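Local atomic coordinates of prefoldin beta subunit 1 (Thermococcus sp., PDB entry 2ZQM), a protein that stabilises a range of proteins as a molecular chaperone, and seems to play an ATP-independent, HSP70-like part in archaeal de novo protein folding. Residues 32-35 against 36-40; 79-82 against 83-87. One frame throughout, in Å; residues are numbered along the deposited sequence.

Contact 1 (32-35 against 36-40); sequences VQLE and LTEAK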
ATOM      1  N   VAL A  32       9.600  12.845  -1.153  1.00 17.97           N
ATOM      2  CA  VAL A  32       9.500  14.179  -1.748  1.00 16.07           C
ATOM      3  C   VAL A  32      10.304  14.261  -3.060  1.00 19.45           C
ATOM      4  O   VAL A  32       9.840  14.836  -4.043  1.00 19.92           O
ATOM      5  CB  VAL A  32      10.000  15.276  -0.761  1.00 17.43           C
ATOM      6  CG1 VAL A  32      10.167  16.599  -1.488  1.00 17.78           C
ATOM      7  CG2 VAL A  32       8.991  15.456   0.379  1.00 14.90           C
ATOM      8  N   GLN A  33      11.500  13.677  -3.061  0.50 20.35           N
ATOM      9  CA  GLN A  33      12.362  13.691  -4.245  0.50 18.52           C
ATOM     10  C   GLN A  33      11.726  12.963  -5.425  0.50 17.75           C
ATOM     11  O   GLN A  33      11.865  13.385  -6.569  0.50 19.40           O
ATOM     12  CB  GLN A  33      13.721  13.046  -3.941  0.50 20.99           C
ATOM     13  CG  GLN A  33      14.644  13.856  -3.043  0.50 23.80           C
ATOM     14  CD  GLN A  33      15.974  13.155  -2.782  0.50 21.05           C
ATOM     15  OE1 GLN A  33      16.007  12.015  -2.309  0.50 13.64           O
ATOM     16  NE2 GLN A  33      17.074  13.840  -3.079  0.50 13.87           N
ATOM     17  N   LEU A  34      11.028  11.866  -5.146  1.00 20.09           N
ATOM     18  CA  LEU A  34      10.385  11.094  -6.205  1.00 20.63           C
ATOM     19  C   LEU A  34       9.258  11.918  -6.831  1.00 24.44           C
ATOM     20  O   LEU A  34       9.131  11.994  -8.054  1.00 19.22           O
ATOM     21  CB  LEU A  34       9.837   9.789  -5.642  1.00 22.21           C
ATOM     22  CG  LEU A  34       8.996   8.957  -6.609  1.00 30.82           C
ATOM     23  CD1 LEU A  34       9.751   8.747  -7.929  1.00 32.53           C
ATOM     24  CD2 LEU A  34       8.663   7.626  -5.952  1.00 30.41           C
ATOM     25  N   GLU A  35       8.439  12.526  -5.980  1.00 16.47           N
ATOM     26  CA  GLU A  35       7.349  13.357  -6.442  1.00 19.00           C
ATOM     27  C   GLU A  35       7.886  14.532  -7.239  1.00 18.41           C
ATOM     28  O   GLU A  35       7.294  14.939  -8.245  1.00 17.37           O
ATOM     29  CB  GLU A  35       6.555  13.901  -5.258  1.00 21.68           C
ATOM     30  CG  GLU A  35       5.649  12.901  -4.589  1.00 32.46           C
ATOM     31  CD  GLU A  35       4.968  13.490  -3.364  1.00 40.98           C
ATOM     32  OE1 GLU A  35       4.331  14.563  -3.494  1.00 41.79           O
ATOM     33  OE2 GLU A  35       5.073  12.884  -2.279  1.00 44.28           O
ATOM     34  N   LEU A  36       9.010  15.079  -6.792  1.00 15.65           N
ATOM     35  CA  LEU A  36       9.597  16.226  -7.477  1.00 17.42           C
ATOM     36  C   LEU A  36      10.093  15.812  -8.866  1.00 22.14           C
ATOM     37  O   LEU A  36       9.933  16.542  -9.843  1.00 17.94           O
ATOM     38  CB  LEU A  36      10.745  16.800  -6.652  1.00 13.81           C
ATOM     39  CG  LEU A  36      11.523  17.962  -7.264  1.00 19.52           C
ATOM     40  CD1 LEU A  36      10.569  19.123  -7.542  1.00 16.75           C
ATOM     41  CD2 LEU A  36      12.639  18.379  -6.308  1.00 19.72           C
ATOM     42  N   THR A  37      10.682  14.626  -8.950  1.00 19.95           N
ATOM     43  CA  THR A  37      11.189  14.140 -10.227  1.00 20.47           C
ATOM     44  C   THR A  37      10.034  13.922 -11.191  1.00 15.94           C
ATOM     45  O   THR A  37      10.120  14.288 -12.360  1.00 20.85           O
ATOM     46  CB  THR A  37      11.970  12.827 -10.043  1.00 23.11           C
ATOM     47  OG1 THR A  37      13.108  13.076  -9.208  1.00 22.67           O
ATOM     48  CG2 THR A  37      12.446  12.291 -11.393  1.00 23.29           C
ATOM     49  N   GLU A  38       8.953  13.329 -10.704  1.00 16.66           N
ATOM     50  CA  GLU A  38       7.794  13.090 -11.546  1.00 17.59           C
ATOM     51  C   GLU A  38       7.186  14.410 -12.023  1.00 20.96           C
ATOM     52  O   GLU A  38       6.818  14.551 -13.198  1.00 17.10           O
ATOM     53  CB  GLU A  38       6.750  12.286 -10.775  1.00 30.53           C
ATOM     54  CG  GLU A  38       7.289  10.979 -10.199  1.00 40.92           C
ATOM     55  CD  GLU A  38       6.307  10.297  -9.251  1.00 54.48           C
ATOM     56  OE1 GLU A  38       5.589  11.009  -8.505  1.00 57.46           O
ATOM     57  OE2 GLU A  38       6.267   9.044  -9.237  1.00 59.14           O
ATOM     58  N   ALA A  39       7.082  15.385 -11.126  1.00 15.11           N
ATOM     59  CA  ALA A  39       6.509  16.679 -11.504  1.00 15.65           C
ATOM     60  C   ALA A  39       7.362  17.384 -12.559  1.00 15.88           C
ATOM     61  O   ALA A  39       6.832  17.989 -13.497  1.00 16.99           O
ATOM     62  CB  ALA A  39       6.351  17.570 -10.274  1.00 13.69           C
ATOM     63  N   LYS A  40       8.679  17.316 -12.408  1.00 17.76           N
ATOM     64  CA  LYS A  40       9.566  17.959 -13.368  1.00 19.33           C
ATOM     65  C   LYS A  40       9.437  17.286 -14.731  1.00 19.16           C
ATOM     66  O   LYS A  40       9.432  17.960 -15.759  1.00 16.83           O
ATOM     67  CB  LYS A  40      11.013  17.908 -12.877  1.00 17.78           C
ATOM     68  CG  LYS A  40      11.316  18.900 -11.747  1.00 15.83           C
ATOM     69  CD  LYS A  40      12.790  18.882 -11.386  1.00 19.24           C
ATOM     70  CE  LYS A  40      13.109  19.941 -10.333  1.00 25.26           C
ATOM     71  NZ  LYS A  40      14.559  19.957  -9.983  1.00 26.91           N
TER
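The backbone carbonyl of Gln33 takes two donors from Thr37, one over each face of its plane: the amide N reaches Gln33 O at 2.9 Å and the hydroxyl OG1 reaches the same Gln33 O, also at 2.9 Å, both tilted by about 30°. OG1 gets there by lying anti to the carbonyl carbon of Thr37, beside its backbone N (chi1 -63°). A valine here would probably cost Gln33 O this second donor, leaving one face of its carbonyl to a methyl group. A second flat group, the carboxylate of Glu38, lies back along the preceding turn, with OE2 3.7 Å from Leu34 CD1 and OE1 3.6 Å from Glu35 CA. Its CG sits tightly on the backbone, 3.0 Å from Leu34 O, which also accepts the amide of Glu38. All this belongs to the later part of the long first helix, 6-47, of a prefoldin subunit, whose regular i to i+4 bonds run on from Leu36 N to Val32 O and from Ala39 N to Glu35 O. Val32, Leu36 and Ala39 are buried, and Val32 meets Leu89 of helix 68-111. Glu35 leans on Leu82 of that helix, and its OE1 stays 6.3 Å from Glu38 OE1.

Contact 2 (79-82 against 83-87); sequences IETL and EVRLN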
ATOM      1  N   ILE A  79       6.157  22.103  -8.239  1.00 12.22           N
ATOM      2  CA  ILE A  79       7.600  21.929  -8.144  1.00 12.99           C
ATOM      3  C   ILE A  79       8.189  22.901  -7.120  1.00 16.51           C
ATOM      4  O   ILE A  79       9.060  22.539  -6.327  1.00 11.86           O
ATOM      5  CB  ILE A  79       8.251  22.169  -9.519  1.00 12.84           C
ATOM      6  CG1 ILE A  79       7.901  21.000 -10.445  1.00 12.84           C
ATOM      7  CG2 ILE A  79       9.754  22.347  -9.371  1.00 16.12           C
ATOM      8  CD1 ILE A  79       8.030  21.340 -11.925  1.00  9.81           C
ATOM      9  N   GLU A  80       7.720  24.142  -7.153  1.00 13.87           N
ATOM     10  CA  GLU A  80       8.195  25.154  -6.210  1.00 10.92           C
ATOM     11  C   GLU A  80       7.969  24.625  -4.802  1.00 13.71           C
ATOM     12  O   GLU A  80       8.880  24.617  -3.971  1.00 13.19           O
ATOM     13  CB  GLU A  80       7.424  26.464  -6.423  1.00  9.70           C
ATOM     14  CG  GLU A  80       7.539  27.460  -5.249  1.00  9.79           C
ATOM     15  CD  GLU A  80       6.544  28.599  -5.341  1.00 16.32           C
ATOM     16  OE1 GLU A  80       5.822  28.686  -6.363  1.00 12.14           O
ATOM     17  OE2 GLU A  80       6.491  29.416  -4.389  1.00 15.46           O
ATOM     18  N   THR A  81       6.750  24.155  -4.547  1.00 14.41           N
ATOM     19  CA  THR A  81       6.377  23.622  -3.241  1.00 14.51           C
ATOM     20  C   THR A  81       7.239  22.452  -2.787  1.00 17.14           C
ATOM     21  O   THR A  81       7.713  22.424  -1.649  1.00 12.56           O
ATOM     22  CB  THR A  81       4.899  23.172  -3.229  1.00 13.78           C
ATOM     23  OG1 THR A  81       4.058  24.324  -3.364  1.00 16.40           O
ATOM     24  CG2 THR A  81       4.558  22.450  -1.922  1.00 17.36           C
ATOM     25  N   LEU A  82       7.424  21.479  -3.672  1.00 14.48           N
ATOM     26  CA  LEU A  82       8.224  20.309  -3.354  1.00 12.04           C
ATOM     27  C   LEU A  82       9.679  20.667  -3.078  1.00 11.23           C
ATOM     28  O   LEU A  82      10.324  20.051  -2.228  1.00 13.50           O
ATOM     29  CB  LEU A  82       8.125  19.299  -4.504  1.00 12.75           C
ATOM     30  CG  LEU A  82       6.764  18.596  -4.588  1.00 12.35           C
ATOM     31  CD1 LEU A  82       6.597  17.893  -5.940  1.00 15.64           C
ATOM     32  CD2 LEU A  82       6.652  17.606  -3.448  1.00 13.94           C
ATOM     33  N   GLU A  83      10.215  21.645  -3.798  1.00 11.04           N
ATOM     34  CA  GLU A  83      11.596  22.038  -3.552  1.00 10.80           C
ATOM     35  C   GLU A  83      11.750  22.705  -2.186  1.00 15.43           C
ATOM     36  O   GLU A  83      12.764  22.523  -1.516  1.00 15.82           O
ATOM     37  CB  GLU A  83      12.098  22.945  -4.677  1.00 16.99           C
ATOM     38  CG  GLU A  83      12.206  22.152  -5.996  1.00 16.55           C
ATOM     39  CD  GLU A  83      12.817  22.914  -7.150  1.00 28.90           C
ATOM     40  OE1 GLU A  83      12.863  24.165  -7.109  1.00 29.31           O
ATOM     41  OE2 GLU A  83      13.242  22.243  -8.118  1.00 22.05           O
ATOM     42  N   VAL A  84      10.748  23.472  -1.766  1.00 13.14           N
ATOM     43  CA  VAL A  84      10.820  24.106  -0.450  1.00 12.18           C
ATOM     44  C   VAL A  84      10.809  22.986   0.600  1.00 15.52           C
ATOM     45  O   VAL A  84      11.557  23.024   1.580  1.00 15.34           O
ATOM     46  CB  VAL A  84       9.605  25.032  -0.174  1.00 13.07           C
ATOM     47  CG1 VAL A  84       9.577  25.430   1.312  1.00 14.45           C
ATOM     48  CG2 VAL A  84       9.698  26.299  -1.019  1.00 11.88           C
ATOM     49  N   ARG A  85       9.958  21.986   0.384  1.00 10.81           N
ATOM     50  CA  ARG A  85       9.849  20.877   1.323  1.00 16.62           C
ATOM     51  C   ARG A  85      11.118  20.054   1.335  1.00 16.74           C
ATOM     52  O   ARG A  85      11.579  19.632   2.384  1.00 15.27           O
ATOM     53  CB  ARG A  85       8.661  19.985   0.961  1.00 18.48           C
ATOM     54  CG  ARG A  85       7.304  20.640   1.177  1.00 17.94           C
ATOM     55  CD  ARG A  85       6.192  19.672   0.836  1.00 11.02           C
ATOM     56  NE  ARG A  85       6.310  18.452   1.630  1.00 17.21           N
ATOM     57  CZ  ARG A  85       5.787  17.286   1.266  1.00 26.41           C
ATOM     58  NH1 ARG A  85       5.112  17.198   0.124  1.00 24.70           N
ATOM     59  NH2 ARG A  85       5.955  16.213   2.029  1.00 24.27           N
ATOM     60  N   LEU A  86      11.685  19.834   0.154  1.00 14.29           N
ATOM     61  CA  LEU A  86      12.902  19.056   0.038  1.00 15.37           C
ATOM     62  C   LEU A  86      14.035  19.733   0.809  1.00 18.79           C
ATOM     63  O   LEU A  86      14.767  19.078   1.544  1.00 16.27           O
ATOM     64  CB  LEU A  86      13.290  18.896  -1.438  1.00 15.43           C
ATOM     65  CG  LEU A  86      14.597  18.129  -1.677  1.00 22.63           C
ATOM     66  CD1 LEU A  86      14.442  16.737  -1.109  1.00 19.89           C
ATOM     67  CD2 LEU A  86      14.927  18.079  -3.177  1.00 20.15           C
ATOM     68  N   ASN A  87      14.180  21.043   0.652  1.00 15.29           N
ATOM     69  CA  ASN A  87      15.239  21.751   1.356  1.00 16.28           C
ATOM     70  C   ASN A  87      15.105  21.649   2.867  1.00 16.10           C
ATOM     71  O   ASN A  87      16.097  21.462   3.560  1.00 23.09           O
ATOM     72  CB  ASN A  87      15.263  23.225   0.951  1.00 20.99           C
ATOM     73  CG  ASN A  87      15.755  23.422  -0.460  1.00 31.27           C
ATOM     74  OD1 ASN A  87      16.299  22.499  -1.069  1.00 24.27           O
ATOM     75  ND2 ASN A  87      15.578  24.628  -0.989  1.00 31.51           N
TER
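Four backbone hydrogen bonds tie Ile79, Glu80, Thr81 and Leu82 to the turn that follows: Glu83 N to Ile79 O at 2.9 Å, Leu86 N to Leu82 O at 2.8 Å, and, slightly longer, Val84 N to Glu80 O and Arg85 N to Thr81 O. Van der Waals contacts join residues four and three apart. Glu83 lies alongside Ile79, both chains heading in one direction; Glu83 CG rests 3.2 Å from Ile79 O, and its OE2 ends 3.7 Å from Ile79 CG2, while the same oxygen has a weak ionic partner on helix 6-47. With chi1 at -68°, Glu83 CG stands beside its own backbone N, and the extended chain beyond it runs back along the isoleucine. Leu82 meets Arg85 through CD2, which lies 3.9 Å from NH1 and comes obliquely to the guanidinium; a bend at chi3 (57°) turns that group toward helix 6-47. The hydroxyl of Thr81 turns back instead, to the backbone carbonyl of Glu77. Within the antiparallel coiled coil of the prefoldin subunit, this is the second long helix, 68-111, which follows the hairpin of strands 55-59 and 62-66; Ile79 packs on Leu43 of helix 6-47, and Leu86 on Lys29.

In the fold
Contacts 1 and 2 are successive helical turns on the two arms of one antiparallel coiled coil, their centres 9 Å apart, and they face each other directly. Val32 touches the other helix twice: its CG1 lies 3.5 Å from Leu82 O and its CG2 3.5 Å from Arg85 NH2. Beside it, Gln33 CG packs 3.5 Å from Leu86 CD1. Toward the hairpin, Lys40 NZ and Glu83 OE2 form a weak ion pair at 3.2 Å, linking the later turn of each contact. No other chain of the assembly touches either contact. A glycerol, probably from the crystallisation liquor, lies about 4 Å from the side chain of Val84.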